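Local coordinates for protein LURP-one-related 15 (PDB 1ZXU) that is of unknown function but belongs to the LOR family and might be related to the phospholipid scramblases and tubby-like membrane-tethered transcription factors, at residues Asn62-Lys66 with Tyr197-Ala201; Asp100-Val104 with Leu115-Arg121; Trp152-Val158 with Ala169-Arg173. All blocks are in the same frame, centred on the assembly; numbering follows the deposited sequence.

Contact 1 (Asn62-Lys66 with Tyr197-Ala201); sequences NLLFK and YAFIA
Phe65 and Tyr197 come rim to rim because their first torsions send the rings toward one another from strand and helix. In Phe65, CG lies beside the backbone N and anti to the carbonyl carbon (chi1 -58°), which carries the ring off the strand toward the first turn of helix 197-211. Tyr197 instead sets CG between its backbone N and carbonyl carbon (chi1 72°), which turns the phenol back until its CD1-CE1 side meets Phe65. The two planes stand at 49°, neither ring lying over the face of the other, and the closest carbons are Phe65 CZ and Tyr197 CE1, 3.6 Å apart.

The same end of the Phe65 ring meets Ala198 and Ala201 of the helix. Phe65 CZ sits 3.6 Å from Ala198 CA and almost as near to its methyl, while Phe65 CE2 touches Ala201 CB at 3.5 Å. Small residues at these two helix positions let the phenyl come this close. Leu64 adds a looser apolar touch, its CD2 4.3 Å from Tyr197 CE1.

No direct hydrogen bond joins the segments, but one water does the polar work. It donates to Leu64 O at 3.0 Å and lies in the plane of the Tyr197 ring, 3.2 Å from Tyr197 OH, tying the phenol to the strand backbone.

Leu64 and Phe65 form a classic beta bulge opposite Ile56 of strand 54-58. Helix 197-211 is the chain's one helix, packed against the antiparallel strands that close into a barrel. Tyr32 packs edge-to-face on Tyr197 and also touches Phe65, while Ile56 meets Ala201, Met40 of strand 38-43 contacts both Leu64 and Tyr197, and Val191 of strand 187-191 lies against Tyr197.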
loop_
_atom_site.group_PDB
_atom_site.type_symbol
_atom_site.label_atom_id
_atom_site.label_comp_id
_atom_site.label_asym_id
_atom_site.label_seq_id
_atom_site.Cartn_x
_atom_site.Cartn_y
_atom_site.Cartn_z
ATOM N N ASN A 62 -0.402 -15.065 -8.923
ATOM C CA ASN A 62 -1.823 -14.759 -8.863
ATOM C C ASN A 62 -2.049 -13.285 -8.642
ATOM O O ASN A 62 -1.506 -12.717 -7.694
ATOM C CB ASN A 62 -2.519 -15.572 -7.745
ATOM C CG ASN A 62 -2.382 -17.088 -7.971
ATOM O OD1 ASN A 62 -2.679 -17.563 -9.072
ATOM N ND2 ASN A 62 -1.824 -17.808 -7.001
ATOM N N LEU A 63 -2.874 -12.651 -9.478
ATOM C CA LEU A 63 -3.139 -11.196 -9.322
ATOM C C LEU A 63 -3.826 -10.915 -8.008
ATOM O O LEU A 63 -4.844 -11.552 -7.668
ATOM C CB LEU A 63 -4.013 -10.716 -10.485
ATOM C CG LEU A 63 -4.279 -9.225 -10.500
ATOM C CD1 LEU A 63 -4.459 -8.872 -11.950
ATOM C CD2 LEU A 63 -5.538 -8.884 -9.728
ATOM N N LEU A 64 -3.260 -9.971 -7.254
ATOM C CA LEU A 64 -3.921 -9.434 -6.076
ATOM C C LEU A 64 -4.533 -8.083 -6.426
ATOM O O LEU A 64 -5.737 -7.854 -6.097
ATOM C CB LEU A 64 -2.954 -9.267 -4.890
ATOM C CG LEU A 64 -2.298 -10.579 -4.468
ATOM C CD1 LEU A 64 -1.196 -10.278 -3.395
ATOM C CD2 LEU A 64 -3.285 -11.573 -3.919
ATOM N N PHE A 65 -3.749 -7.153 -7.019
ATOM C CA PHE A 65 -4.300 -5.830 -7.449
ATOM C C PHE A 65 -3.722 -5.384 -8.786
ATOM O O PHE A 65 -2.551 -5.659 -9.073
ATOM C CB PHE A 65 -3.905 -4.747 -6.432
ATOM C CG PHE A 65 -4.377 -5.060 -5.063
ATOM C CD1 PHE A 65 -5.711 -5.043 -4.749
ATOM C CD2 PHE A 65 -3.469 -5.489 -4.094
ATOM C CE1 PHE A 65 -6.136 -5.365 -3.444
ATOM C CE2 PHE A 65 -3.888 -5.823 -2.807
ATOM C CZ PHE A 65 -5.198 -5.765 -2.478
ATOM N N LYS A 66 -4.540 -4.747 -9.614
ATOM C CA LYS A 66 -4.006 -3.976 -10.706
ATOM C C LYS A 66 -3.883 -2.556 -10.254
ATOM O O LYS A 66 -4.776 -2.027 -9.536
ATOM C CB LYS A 66 -4.921 -4.030 -11.949
ATOM C CG LYS A 66 -4.855 -5.412 -12.593
ATOM C CD LYS A 66 -5.342 -5.398 -14.066
ATOM C CE LYS A 66 -5.745 -6.827 -14.481
ATOM N NZ LYS A 66 -5.096 -7.296 -15.758
ATOM N N TYR A 197 -3.671 -6.667 3.743
ATOM C CA TYR A 197 -2.692 -6.647 2.632
ATOM C C TYR A 197 -3.051 -5.593 1.558
ATOM O O TYR A 197 -2.201 -5.234 0.715
ATOM C CB TYR A 197 -2.415 -8.069 2.063
ATOM C CG TYR A 197 -3.532 -8.711 1.227
ATOM C CD1 TYR A 197 -3.769 -8.301 -0.103
ATOM C CD2 TYR A 197 -4.292 -9.765 1.785
ATOM C CE1 TYR A 197 -4.756 -8.930 -0.885
ATOM C CE2 TYR A 197 -5.277 -10.389 1.006
ATOM C CZ TYR A 197 -5.498 -9.939 -0.314
ATOM O OH TYR A 197 -6.485 -10.535 -1.114
ATOM N N ALA A 198 -4.291 -5.101 1.576
ATOM C CA ALA A 198 -4.621 -3.983 0.649
ATOM C C ALA A 198 -3.958 -2.726 1.184
ATOM O O ALA A 198 -3.389 -1.923 0.452
ATOM C CB ALA A 198 -6.123 -3.777 0.488
ATOM N N PHE A 199 -3.998 -2.586 2.494
ATOM C CA PHE A 199 -3.283 -1.451 3.106
ATOM C C PHE A 199 -1.771 -1.520 2.753
ATOM O O PHE A 199 -1.190 -0.556 2.252
ATOM C CB PHE A 199 -3.501 -1.553 4.620
ATOM C CG PHE A 199 -2.627 -0.606 5.411
ATOM C CD1 PHE A 199 -2.610 0.781 5.126
ATOM C CD2 PHE A 199 -1.761 -1.115 6.392
ATOM C CE1 PHE A 199 -1.803 1.663 5.839
ATOM C CE2 PHE A 199 -0.989 -0.245 7.136
ATOM C CZ PHE A 199 -0.956 1.149 6.854
ATOM N N ILE A 200 -1.131 -2.663 2.971
ATOM C CA ILE A 200 0.278 -2.759 2.622
ATOM C C ILE A 200 0.568 -2.520 1.102
ATOM O O ILE A 200 1.514 -1.811 0.737
ATOM C CB ILE A 200 0.868 -4.097 3.086
ATOM C CG1 ILE A 200 0.620 -4.278 4.603
ATOM C CG2 ILE A 200 2.356 -4.124 2.636
ATOM C CD1 ILE A 200 1.272 -3.194 5.485
ATOM N N ALA A 201 -0.311 -3.036 0.244
ATOM C CA ALA A 201 -0.161 -2.853 -1.206
ATOM C C ALA A 201 -0.259 -1.352 -1.486
ATOM O O ALA A 201 0.522 -0.864 -2.278
ATOM C CB ALA A 201 -1.297 -3.569 -1.965
HETATM O O HOH W 1 -7.283 -9.000 -3.861
#

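Contact 2 (Asp100-Val104 with Leu115-Arg121); sequences DRWQV and LLYTVKR
Arg101-Val104 and Leu115-Lys120 run antiparallel, their axes 4.6 Å apart at closest approach. Trp102 with Val119 and Val104 with Tyr117 are hydrogen-bonded pairs; Arg101 with Lys120 and Gln103 with Thr118 are non-hydrogen-bonded ones. Trp102 and Val119 exchange two nearly straight bonds, the shorter from Val119 N to Trp102 O at 2.8 Å. A classic beta bulge interrupts the regular pattern at Leu116 and Tyr117: Val104 O accepts from both, at 2.8 Å from Leu116 N and 3.3 Å from Tyr117 N.

On one face Val104 lies over the Tyr117 ring, its CB 3.8 Å from the ring centroid in a CH-pi contact, and Val104 CG2 closes to 3.4 Å from Tyr117 CE1. A chi1 of 41° brings the phenol across Val104, and its hydroxyl bonds Ser202 of helix 197-211. The Trp102 indole turns an edge to Val119 O and gives NE1 to Asp209 of that helix.

The other face is more polar. Gln103 NE2 donates to Thr118 OG1 at 3.1 Å, Gln103 OE1 accepts from Gln112 NE2, and Leu115 CD1 packs on Gln103 CB. Thr118 CG2 lies over one face of the Arg101 guanidinium, 3.6 Å from Arg101 NH1.

The hairpin is thus two-sided: Trp102, Tyr117 and Val119 meet the helix and Val104 strand 87-92, whereas opposite them Arg101 and Lys120 lie side by side, their like charges probably somewhat unfavourable, with the Phe134 ring as Lys120's cation-pi partner.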
loop_
_atom_site.group_PDB
_atom_site.type_symbol
_atom_site.label_atom_id
_atom_site.label_comp_id
_atom_site.label_asym_id
_atom_site.label_seq_id
_atom_site.Cartn_x
_atom_site.Cartn_y
_atom_site.Cartn_z
ATOM N N ASP A 100 4.815 14.895 -1.338
ATOM C CA ASP A 100 5.139 14.506 0.025
ATOM C C ASP A 100 3.929 14.186 0.929
ATOM O O ASP A 100 4.039 14.048 2.155
ATOM C CB ASP A 100 6.163 15.480 0.657
ATOM C CG ASP A 100 5.550 16.817 1.121
ATOM O OD1 ASP A 100 4.414 17.165 0.709
ATOM O OD2 ASP A 100 6.251 17.529 1.915
ATOM N N ARG A 101 2.739 14.114 0.322
ATOM C CA ARG A 101 1.538 13.878 1.085
ATOM C C ARG A 101 0.521 13.160 0.179
ATOM O O ARG A 101 0.275 13.619 -0.940
ATOM C CB ARG A 101 0.970 15.202 1.485
ATOM C CG ARG A 101 -0.015 15.102 2.539
ATOM C CD ARG A 101 -0.470 16.488 2.831
ATOM N NE ARG A 101 -1.891 16.441 3.083
ATOM C CZ ARG A 101 -2.432 16.187 4.264
ATOM N NH1 ARG A 101 -1.665 15.985 5.336
ATOM N NH2 ARG A 101 -3.754 16.168 4.365
ATOM N N TRP A 102 -0.033 12.040 0.653
ATOM C CA TRP A 102 -1.041 11.242 -0.135
ATOM C C TRP A 102 -2.223 11.024 0.757
ATOM O O TRP A 102 -2.057 10.832 1.976
ATOM C CB TRP A 102 -0.504 9.847 -0.542
ATOM C CG TRP A 102 0.695 9.876 -1.458
ATOM C CD1 TRP A 102 0.692 9.710 -2.807
ATOM C CD2 TRP A 102 2.056 10.165 -1.079
ATOM N NE1 TRP A 102 1.982 9.832 -3.300
ATOM C CE2 TRP A 102 2.836 10.095 -2.260
ATOM C CE3 TRP A 102 2.690 10.376 0.149
ATOM C CZ2 TRP A 102 4.229 10.280 -2.250
ATOM C CZ3 TRP A 102 4.090 10.569 0.173
ATOM C CH2 TRP A 102 4.840 10.517 -1.035
ATOM N N GLN A 103 -3.432 11.068 0.183
ATOM C CA GLN A 103 -4.584 10.541 0.945
ATOM C C GLN A 103 -5.107 9.319 0.206
ATOM O O GLN A 103 -5.014 9.242 -1.019
ATOM C CB GLN A 103 -5.696 11.563 1.092
ATOM C CG GLN A 103 -5.225 12.722 1.985
ATOM C CD GLN A 103 -6.313 13.623 2.462
ATOM O OE1 GLN A 103 -7.167 14.060 1.680
ATOM N NE2 GLN A 103 -6.282 13.936 3.761
ATOM N N VAL A 104 -5.674 8.393 0.968
ATOM C CA VAL A 104 -6.082 7.127 0.387
ATOM C C VAL A 104 -7.523 6.992 0.859
ATOM O O VAL A 104 -7.821 7.128 2.071
ATOM C CB VAL A 104 -5.256 5.963 0.959
ATOM C CG1 VAL A 104 -5.712 4.643 0.329
ATOM C CG2 VAL A 104 -3.782 6.106 0.606
ATOM N N LEU A 115 -12.277 8.972 3.329
ATOM C CA LEU A 115 -10.847 8.964 3.663
ATOM C C LEU A 115 -10.492 7.804 4.645
ATOM O O LEU A 115 -11.109 7.679 5.799
ATOM C CB LEU A 115 -10.524 10.350 4.265
ATOM C CG LEU A 115 -9.064 10.494 4.657
ATOM C CD1 LEU A 115 -8.112 10.449 3.524
ATOM C CD2 LEU A 115 -8.862 11.740 5.656
ATOM N N LEU A 116 -9.529 7.009 4.253
ATOM C CA LEU A 116 -9.069 5.906 5.085
ATOM C C LEU A 116 -7.808 6.303 5.873
ATOM O O LEU A 116 -7.689 5.976 7.068
ATOM C CB LEU A 116 -8.784 4.663 4.270
ATOM C CG LEU A 116 -10.027 3.964 3.735
ATOM C CD1 LEU A 116 -9.634 2.931 2.681
ATOM C CD2 LEU A 116 -10.833 3.362 4.853
ATOM N N TYR A 117 -6.868 6.939 5.189
ATOM C CA TYR A 117 -5.622 7.396 5.909
ATOM C C TYR A 117 -4.868 8.364 5.033
ATOM O O TYR A 117 -5.116 8.480 3.816
ATOM C CB TYR A 117 -4.689 6.236 6.256
ATOM C CG TYR A 117 -4.539 5.192 5.190
ATOM C CD1 TYR A 117 -3.446 5.165 4.344
ATOM C CD2 TYR A 117 -5.500 4.154 5.113
ATOM C CE1 TYR A 117 -3.342 4.108 3.327
ATOM C CE2 TYR A 117 -5.398 3.149 4.144
ATOM C CZ TYR A 117 -4.317 3.153 3.256
ATOM O OH TYR A 117 -4.224 2.115 2.305
ATOM N N THR A 118 -3.967 9.108 5.694
ATOM C CA THR A 118 -3.078 10.061 5.009
ATOM C C THR A 118 -1.663 9.589 5.263
ATOM O O THR A 118 -1.347 9.064 6.336
ATOM C CB THR A 118 -3.259 11.448 5.642
ATOM O OG1 THR A 118 -4.651 11.872 5.492
ATOM C CG2 THR A 118 -2.306 12.450 5.006
ATOM N N VAL A 119 -0.808 9.753 4.258
ATOM C CA VAL A 119 0.580 9.289 4.345
ATOM C C VAL A 119 1.433 10.522 4.096
ATOM O O VAL A 119 1.189 11.255 3.141
ATOM C CB VAL A 119 0.872 8.235 3.284
ATOM C CG1 VAL A 119 2.316 7.793 3.406
ATOM C CG2 VAL A 119 -0.077 7.020 3.479
ATOM N N LYS A 120 2.395 10.759 4.973
ATOM C CA LYS A 120 3.274 11.912 4.827
ATOM C C LYS A 120 4.700 11.411 4.658
ATOM O O LYS A 120 5.158 10.491 5.371
ATOM C CB LYS A 120 3.258 12.739 6.129
ATOM C CG LYS A 120 1.931 13.363 6.537
ATOM C CD LYS A 120 2.083 14.167 7.847
ATOM C CE LYS A 120 0.752 14.606 8.407
ATOM N NZ LYS A 120 0.947 15.577 9.531
ATOM N N ARG A 121 5.443 12.068 3.798
ATOM C CA ARG A 121 6.822 11.638 3.619
ATOM C C ARG A 121 7.646 12.168 4.785
ATOM O O ARG A 121 7.496 13.361 5.126
ATOM C CB ARG A 121 7.365 12.148 2.289
ATOM C CG ARG A 121 8.611 11.389 1.795
ATOM C CD ARG A 121 8.721 11.673 0.322
ATOM N NE ARG A 121 10.091 11.666 -0.166
ATOM C CZ ARG A 121 10.425 12.123 -1.363
ATOM N NH1 ARG A 121 9.478 12.611 -2.161
ATOM N NH2 ARG A 121 11.692 12.088 -1.759
#

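Contact 3 (Trp152-Val158 with Ala169-Arg173); sequences WLERSCV and AQMHR
Met171, a selenomethionine here, threads its side chain between Arg155, Cys157 and Trp152. It runs extended through chi1 and chi2, then bends at chi3 (-79°), which swings Met171 CE to 3.6 Å from Trp152 CZ3. Met171 SE lies oblique to the indole, 5.1 Å from the centroid of the Trp152 six-membered ring, a Met-aromatic contact. Cys157 CB packs on the same methyl, and Arg155 CA is 3.6 Å from Met171 SE.

Arg155 closes a type I turn begun at Trp152. Its chain bends back (chi2 -39°) to put Arg155 NH1 over the rim of one indole face, where it donates to Trp152 O at 3.0 Å in a bent bond from above the carbonyl plane; Arg155 N reaches that oxygen from the opposite face. Arg155 NE donates to Asn186 OD1. Nearer the backbone, Arg155 CB touches Arg173 CB at 3.7 Å.

Val158 CG2 presses on Gln170 NE2 at 3.2 Å, while that amide donates to a lone pair of Met171 O, in the carbonyl plane. Replacing Gln170 by an alanine would probably leave Met171 O without this donor and open a gap beside the Val158 methyl.

Met171 N bonds to Cys157 O at 2.9 Å, nearly straight. The turn leads into strand 158-161, whose antiparallel pairing with strand 167-173 begins at Val158-Gln170, part of an up-and-down barrel round helix 197-211, consistent with the tubby-like fold of its clan.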
loop_
_atom_site.group_PDB
_atom_site.type_symbol
_atom_site.label_atom_id
_atom_site.label_comp_id
_atom_site.label_asym_id
_atom_site.label_seq_id
_atom_site.Cartn_x
_atom_site.Cartn_y
_atom_site.Cartn_z
ATOM N N TRP A 152 13.824 1.723 -0.040
ATOM C CA TRP A 152 13.257 1.162 -1.264
ATOM C C TRP A 152 14.357 0.623 -2.141
ATOM O O TRP A 152 14.279 -0.498 -2.618
ATOM C CB TRP A 152 12.426 2.204 -2.031
ATOM C CG TRP A 152 11.881 1.779 -3.343
ATOM C CD1 TRP A 152 12.373 2.082 -4.576
ATOM C CD2 TRP A 152 10.694 0.995 -3.565
ATOM N NE1 TRP A 152 11.569 1.515 -5.558
ATOM C CE2 TRP A 152 10.539 0.856 -4.954
ATOM C CE3 TRP A 152 9.768 0.399 -2.714
ATOM C CZ2 TRP A 152 9.491 0.124 -5.515
ATOM C CZ3 TRP A 152 8.712 -0.314 -3.263
ATOM C CH2 TRP A 152 8.578 -0.428 -4.654
ATOM N N LEU A 153 15.396 1.424 -2.348
ATOM C CA LEU A 153 16.451 1.000 -3.272
ATOM C C LEU A 153 17.275 -0.194 -2.749
ATOM O O LEU A 153 17.738 -1.017 -3.547
ATOM C CB LEU A 153 17.329 2.188 -3.693
ATOM C CG LEU A 153 16.653 3.267 -4.569
ATOM C CD1 LEU A 153 17.522 4.525 -4.695
ATOM C CD2 LEU A 153 16.238 2.749 -5.919
ATOM N N GLU A 154 17.387 -0.351 -1.432
ATOM C CA GLU A 154 18.030 -1.538 -0.846
ATOM C C GLU A 154 17.085 -2.750 -0.674
ATOM O O GLU A 154 17.512 -3.875 -0.351
ATOM C CB GLU A 154 18.685 -1.173 0.510
ATOM C CG GLU A 154 19.969 -0.372 0.303
ATOM C CD GLU A 154 20.610 0.113 1.614
ATOM O OE1 GLU A 154 20.771 -0.711 2.552
ATOM O OE2 GLU A 154 20.943 1.328 1.689
ATOM N N ARG A 155 15.796 -2.531 -0.953
ATOM C CA ARG A 155 14.777 -3.581 -0.764
ATOM C C ARG A 155 14.650 -3.976 0.709
ATOM O O ARG A 155 14.408 -5.163 1.019
ATOM C CB ARG A 155 14.947 -4.833 -1.680
ATOM C CG ARG A 155 15.097 -4.573 -3.190
ATOM C CD ARG A 155 14.168 -3.429 -3.650
ATOM N NE ARG A 155 14.053 -3.336 -5.111
ATOM C CZ ARG A 155 13.386 -2.400 -5.754
ATOM N NH1 ARG A 155 12.822 -1.405 -5.086
ATOM N NH2 ARG A 155 13.290 -2.457 -7.086
ATOM N N SER A 156 14.738 -2.963 1.580
ATOM C CA SER A 156 14.721 -3.228 3.016
ATOM C C SER A 156 13.617 -2.556 3.811
ATOM O O SER A 156 13.673 -2.545 5.070
ATOM C CB SER A 156 16.064 -2.849 3.650
ATOM O OG SER A 156 16.337 -1.470 3.505
ATOM N N CYS A 157 12.631 -1.999 3.127
ATOM C CA CYS A 157 11.509 -1.347 3.803
ATOM C C CYS A 157 10.824 -2.259 4.785
ATOM O O CYS A 157 10.620 -3.438 4.519
ATOM C CB CYS A 157 10.471 -0.900 2.768
ATOM S SG CYS A 157 11.184 0.385 1.611
ATOM N N VAL A 158 10.491 -1.683 5.923
ATOM C CA VAL A 158 9.773 -2.408 6.978
ATOM C C VAL A 158 8.637 -1.475 7.388
ATOM O O VAL A 158 8.846 -0.271 7.566
ATOM C CB VAL A 158 10.671 -2.678 8.198
ATOM C CG1 VAL A 158 9.881 -3.423 9.211
ATOM C CG2 VAL A 158 11.915 -3.521 7.760
ATOM N N ALA A 169 4.814 -5.674 8.048
ATOM C CA ALA A 169 5.269 -6.110 6.722
ATOM C C ALA A 169 6.739 -5.864 6.543
ATOM O O ALA A 169 7.286 -4.913 7.113
ATOM C CB ALA A 169 4.501 -5.398 5.601
ATOM N N GLN A 170 7.345 -6.701 5.729
ATOM C CA GLN A 170 8.792 -6.603 5.523
ATOM C C GLN A 170 9.189 -6.904 4.066
ATOM O O GLN A 170 8.814 -7.943 3.546
ATOM C CB GLN A 170 9.426 -7.663 6.453
ATOM C CG GLN A 170 10.867 -8.017 6.186
ATOM C CD GLN A 170 11.771 -7.139 6.964
ATOM O OE1 GLN A 170 11.763 -7.208 8.194
ATOM N NE2 GLN A 170 12.528 -6.260 6.273
HETATM N N MSE A 171 9.956 -6.006 3.465
HETATM C CA MSE A 171 10.506 -6.220 2.149
HETATM C C MSE A 171 11.773 -7.090 2.179
HETATM O O MSE A 171 12.545 -7.044 3.162
HETATM C CB MSE A 171 10.822 -4.839 1.543
HETATM C CG MSE A 171 11.069 -4.884 0.054
HETATM SE SE MSE A 171 11.183 -3.043 -0.516
HETATM C CE MSE A 171 9.267 -2.668 -0.572
ATOM N N HIS A 172 11.946 -7.912 1.130
ATOM C CA HIS A 172 13.153 -8.780 0.964
ATOM C C HIS A 172 13.620 -8.656 -0.463
ATOM O O HIS A 172 12.795 -8.638 -1.364
ATOM C CB HIS A 172 12.822 -10.277 1.115
ATOM C CG HIS A 172 11.919 -10.599 2.240
ATOM N ND1 HIS A 172 10.562 -10.783 2.073
ATOM C CD2 HIS A 172 12.179 -10.809 3.556
ATOM C CE1 HIS A 172 10.023 -11.066 3.246
ATOM N NE2 HIS A 172 10.979 -11.086 4.161
ATOM N N ARG A 173 14.933 -8.592 -0.666
ATOM C CA ARG A 173 15.489 -8.522 -2.018
ATOM C C ARG A 173 15.484 -9.906 -2.591
ATOM O O ARG A 173 15.792 -10.857 -1.875
ATOM C CB ARG A 173 16.940 -7.990 -2.003
ATOM C CG ARG A 173 17.470 -7.809 -3.421
ATOM C CD ARG A 173 18.602 -6.797 -3.504
ATOM N NE ARG A 173 19.814 -7.297 -2.882
ATOM C CZ ARG A 173 20.761 -7.999 -3.509
ATOM N NH1 ARG A 173 20.644 -8.314 -4.800
ATOM N NH2 ARG A 173 21.830 -8.409 -2.830
#

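How the contacts relate
All three contacts belong to one antiparallel barrel and its C-terminal helix, but at different depths. Contact 1 is buried, close to the chain's centre, and joins strand to helix by apolar and aromatic packing with a water as its polar link. Contacts 2 and 3 are partly buried: the first is a strand hairpin held by many backbone bonds, the second a loop against a strand, with one backbone bond and a selenium-aromatic contact. Both are nested within the chain loop that contact 1 closes. The helix segment 197-201 touches each, through Phe199 on Tyr117 and Ile200 on Ala169, whereas contacts 2 and 3 stay about 10 Å apart at their nearest atoms.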